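Polyguluronate lyase (Corynebacterium sp., PDB 1UAI) probably cleaves the poly-alpha-L-guluronate blocks of alginate as a lyase, and folds as a jellyroll beta-sandwich. Local coordinates at residues I31-P34 with A35-T38; M78-G81 with G82-K85. One frame throughout, in Å; residues are numbered along the deposited sequence.

Interaction 1 of 2, residues I31-P34 with A35-T38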
loop_
_atom_site.group_PDB
_atom_site.type_symbol
_atom_site.label_atom_id
_atom_site.label_comp_id
_atom_site.label_asym_id
_atom_site.label_seq_id
_atom_site.Cartn_x
_atom_site.Cartn_y
_atom_site.Cartn_z
ATOM N N ILE A 31 11.478 0.281 -9.183
ATOM C CA ILE A 31 12.485 -0.765 -9.260
ATOM C C ILE A 31 11.756 -2.090 -9.419
ATOM O O ILE A 31 10.870 -2.425 -8.626
ATOM C CB ILE A 31 13.366 -0.824 -7.994
ATOM C CG1 ILE A 31 14.135 0.491 -7.824
ATOM C CG2 ILE A 31 14.348 -1.986 -8.104
ATOM C CD1 ILE A 31 15.106 0.794 -8.949
ATOM N N GLU A 32 12.123 -2.829 -10.460
ATOM C CA GLU A 32 11.509 -4.117 -10.746
ATOM C C GLU A 32 12.518 -5.232 -10.519
ATOM O O GLU A 32 13.703 -4.978 -10.286
ATOM C CB GLU A 32 11.048 -4.164 -12.208
ATOM C CG GLU A 32 10.226 -2.963 -12.641
ATOM C CD GLU A 32 9.854 -3.001 -14.116
ATOM O OE1 GLU A 32 10.688 -3.438 -14.939
ATOM O OE2 GLU A 32 8.730 -2.576 -14.454
ATOM N N GLN A 33 12.036 -6.468 -10.576
ATOM C CA GLN A 33 12.902 -7.630 -10.437
ATOM C C GLN A 33 13.720 -7.704 -11.725
ATOM O O GLN A 33 13.265 -7.253 -12.776
ATOM C CB GLN A 33 12.068 -8.906 -10.291
ATOM C CG GLN A 33 11.363 -9.059 -8.953
ATOM C CD GLN A 33 12.332 -9.244 -7.803
ATOM O OE1 GLN A 33 13.516 -9.519 -8.010
ATOM N NE2 GLN A 33 11.833 -9.109 -6.581
ATOM N N PRO A 34 14.925 -8.288 -11.667
ATOM C CA PRO A 34 15.549 -8.878 -10.479
ATOM C C PRO A 34 16.327 -7.903 -9.596
ATOM O O PRO A 34 16.778 -8.278 -8.519
ATOM C CB PRO A 34 16.451 -9.951 -11.074
ATOM C CG PRO A 34 16.942 -9.287 -12.313
ATOM C CD PRO A 34 15.693 -8.630 -12.881
ATOM N N ALA A 35 16.500 -6.662 -10.044
ATOM C CA ALA A 35 17.238 -5.686 -9.244
ATOM C C ALA A 35 16.587 -5.474 -7.879
ATOM O O ALA A 35 17.272 -5.214 -6.889
ATOM C CB ALA A 35 17.333 -4.359 -9.985
ATOM N N LEU A 36 15.263 -5.587 -7.830
ATOM C CA LEU A 36 14.533 -5.394 -6.586
ATOM C C LEU A 36 14.999 -6.345 -5.485
ATOM O O LEU A 36 14.938 -6.004 -4.301
ATOM C CB LEU A 36 13.028 -5.570 -6.826
ATOM C CG LEU A 36 12.095 -5.376 -5.624
ATOM C CD1 LEU A 36 12.318 -4.003 -5.001
ATOM C CD2 LEU A 36 10.650 -5.531 -6.075
ATOM N N ASP A 37 15.483 -7.523 -5.872
ATOM C CA ASP A 37 15.939 -8.514 -4.901
ATOM C C ASP A 37 17.055 -8.006 -3.992
ATOM O O ASP A 37 17.201 -8.476 -2.864
ATOM C CB ASP A 37 16.395 -9.787 -5.619
ATOM C CG ASP A 37 16.641 -10.936 -4.658
ATOM O OD1 ASP A 37 15.712 -11.290 -3.903
ATOM O OD2 ASP A 37 17.763 -11.485 -4.657
ATOM N N THR A 38 17.852 -7.061 -4.481
ATOM C CA THR A 38 18.927 -6.502 -3.667
ATOM C C THR A 38 18.886 -4.979 -3.705
ATOM O O THR A 38 19.917 -4.319 -3.815
ATOM C CB THR A 38 20.321 -7.010 -4.130
ATOM O OG1 THR A 38 20.474 -6.808 -5.540
ATOM C CG2 THR A 38 20.476 -8.491 -3.816
HETATM O O HOH W 1 13.120 -10.774 -4.451
HETATM O O HOH W 2 19.341 -8.511 -7.423
#

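Interaction 2 of 2, residues M78-G81 with G82-K85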
loop_
_atom_site.group_PDB
_atom_site.type_symbol
_atom_site.label_atom_id
_atom_site.label_comp_id
_atom_site.label_asym_id
_atom_site.label_seq_id
_atom_site.Cartn_x
_atom_site.Cartn_y
_atom_site.Cartn_z
ATOM N N MET A 78 2.777 -7.824 -9.413
ATOM C CA MET A 78 3.277 -8.279 -10.700
ATOM C C MET A 78 2.999 -9.776 -10.778
ATOM O O MET A 78 2.403 -10.354 -9.868
ATOM C CB MET A 78 4.781 -8.018 -10.809
ATOM C CG MET A 78 5.183 -6.557 -10.647
ATOM S SD MET A 78 4.614 -5.475 -11.987
ATOM C CE MET A 78 5.877 -5.795 -13.231
ATOM N N THR A 79 3.421 -10.402 -11.869
ATOM C CA THR A 79 3.215 -11.831 -12.039
ATOM C C THR A 79 4.309 -12.405 -12.934
ATOM O O THR A 79 5.082 -11.656 -13.533
ATOM C CB THR A 79 1.818 -12.120 -12.642
ATOM O OG1 THR A 79 1.561 -13.528 -12.597
ATOM C CG2 THR A 79 1.736 -11.635 -14.078
ATOM N N ASP A 80 4.376 -13.732 -13.005
ATOM C CA ASP A 80 5.374 -14.431 -13.811
ATOM C C ASP A 80 6.789 -14.033 -13.399
ATOM O O ASP A 80 7.575 -13.543 -14.210
ATOM C CB ASP A 80 5.157 -14.146 -15.302
ATOM C CG ASP A 80 6.109 -14.927 -16.190
ATOM O OD1 ASP A 80 6.280 -16.140 -15.953
ATOM O OD2 ASP A 80 6.680 -14.330 -17.127
ATOM N N GLY A 81 7.107 -14.248 -12.126
ATOM C CA GLY A 81 8.427 -13.905 -11.628
ATOM C C GLY A 81 8.665 -12.408 -11.583
ATOM O O GLY A 81 9.805 -11.951 -11.649
ATOM N N GLY A 82 7.584 -11.641 -11.476
ATOM C CA GLY A 82 7.696 -10.194 -11.419
ATOM C C GLY A 82 8.014 -9.559 -12.759
ATOM O O GLY A 82 8.391 -8.391 -12.820
ATOM N N GLU A 83 7.842 -10.324 -13.834
ATOM C CA GLU A 83 8.129 -9.851 -15.185
ATOM C C GLU A 83 7.047 -8.978 -15.811
ATOM O O GLU A 83 7.337 -8.141 -16.665
ATOM C CB GLU A 83 8.401 -11.042 -16.107
ATOM C CG GLU A 83 9.684 -11.798 -15.798
ATOM C CD GLU A 83 10.911 -10.912 -15.871
ATOM O OE1 GLU A 83 11.049 -10.170 -16.865
ATOM O OE2 GLU A 83 11.740 -10.962 -14.938
ATOM N N GLU A 84 5.798 -9.174 -15.407
ATOM C CA GLU A 84 4.717 -8.374 -15.967
ATOM C C GLU A 84 3.705 -7.942 -14.924
ATOM O O GLU A 84 3.626 -8.514 -13.837
ATOM C CB GLU A 84 4.009 -9.136 -17.092
ATOM C CG GLU A 84 3.436 -10.479 -16.693
ATOM C CD GLU A 84 2.653 -11.124 -17.821
ATOM O OE1 GLU A 84 3.220 -11.285 -18.922
ATOM O OE2 GLU A 84 1.472 -11.470 -17.607
ATOM N N LYS A 85 2.932 -6.919 -15.267
ATOM C CA LYS A 85 1.918 -6.386 -14.370
ATOM C C LYS A 85 0.771 -7.365 -14.167
ATOM O O LYS A 85 0.292 -7.985 -15.118
ATOM C CB LYS A 85 1.365 -5.075 -14.930
ATOM C CG LYS A 85 2.396 -3.968 -15.063
ATOM C CD LYS A 85 1.789 -2.732 -15.707
ATOM C CE LYS A 85 2.818 -1.625 -15.858
ATOM N NZ LYS A 85 2.240 -0.425 -16.523
#

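Interaction 1 of 2, residues I31-P34 with A35-T38
Leu36 sits between Ile31 and the folded side chain of Gln33, where the chain leaves strand 27-31 and turns into the short 3-10 segment 35-37. From the strand end, the CG2 branch of Ile31 packs against the start of that segment, 4.0 Å from Leu36 CB and a little farther from Ala35 CB. The Ala35 methyl also meets the chain before the turn, with CB 3.7 Å from Glu32 O. The amide of Gln33 comes at the leucine from the other side, NE2 lying 3.7 Å from Leu36 CB. Its chain folds back over the turn about the CB-CG bond (chi2 -66°), although the side chain sets out away from it. NE2 itself donates to Leu13 O and to a water. That water donates to Asp37 OD1 at 2.7 Å, linking amide and carboxylate planes 47° apart.

The cis peptide bond before Pro34 makes Glu32 to Ala35 a type VIa turn, and two backbone bonds close the bend. Leu36 N donates to Glu32 O at 3.0 Å, and Asp37 N to Pro34 O at 3.0 Å, the latter from 55° above the carbonyl plane. Pro34 O accepts a second bond from a water 2.8 Å away, which also bonds Thr38 OG1 and so ties the proline carbonyl to the end of the turn.

Beneath the turn, Ile31 and Leu36 both touch Val18 of strand 16-20. The chemistry is thus two-sided: aliphatic groups seat the turn on the sheet, while backbone bonds and bridging waters fix its polar groups at the surface.

Interaction 2 of 2, residues M78-G81 with G82-K85
Met78 pairs with Lys85 and Thr79 with Glu84 in an antiparallel hairpin closed by a type I' turn, Asp80 to Glu83, with Glu83 and Glu84 facing Thr79 as a classic beta bulge. Thr79 N donates to Glu84 O at 2.7 Å, Glu84 N returns a nearly straight bond to Thr79 O (169°), and Glu83 N reaches Asp80 O at 3.3 Å from above the carbonyl plane. Gly81 and Gly82 take the turn's central positions with positive phi, which favours glycine; Asp80 before them has positive phi too.

Thr79 and Glu84 run side by side on one face. Thr79 CG2 and Glu84 CG (chi1 57°) both stand between their own backbone N and carbonyl carbon, a tight 3.3 Å apart. Asp80 OD2 lies 3.8 Å from Glu83 CB, but the planes of the two carboxylates are nearly perpendicular and their charged atoms do not meet.

Met78, bent at chi2 and chi3, lays its thioether across the partner strand: SD is 3.7 Å from Lys85 CA and CE 3.5 Å from Glu84 C. Strand 72-79 pairs antiparallel with strand 16-20, whose Lys17 touches both Met78 and Lys85; just before that strand, Asp15 OD1 accepts from Gly82 N.

In the fold
Interactions 1 and 2 are neighbouring turns at one end of the sandwich, with centres about 12 Å apart, and they touch where Gln33 CB packs on Gly81 O. Interaction 1 is a surface contact in the loop between strands 27-31 and 45-47; interaction 2 is partly buried and closes the hairpin of strands 72-79 and 84-85. Strand 16-20 pairs with both 27-31 and 72-79 in the same antiparallel sheet and receives side chains from both contacts. Their chemistry differs accordingly: a cis-proline, a 3-10 segment and bridging waters shape 31-38, whereas strand pairing, glycines and a bulge shape 78-85.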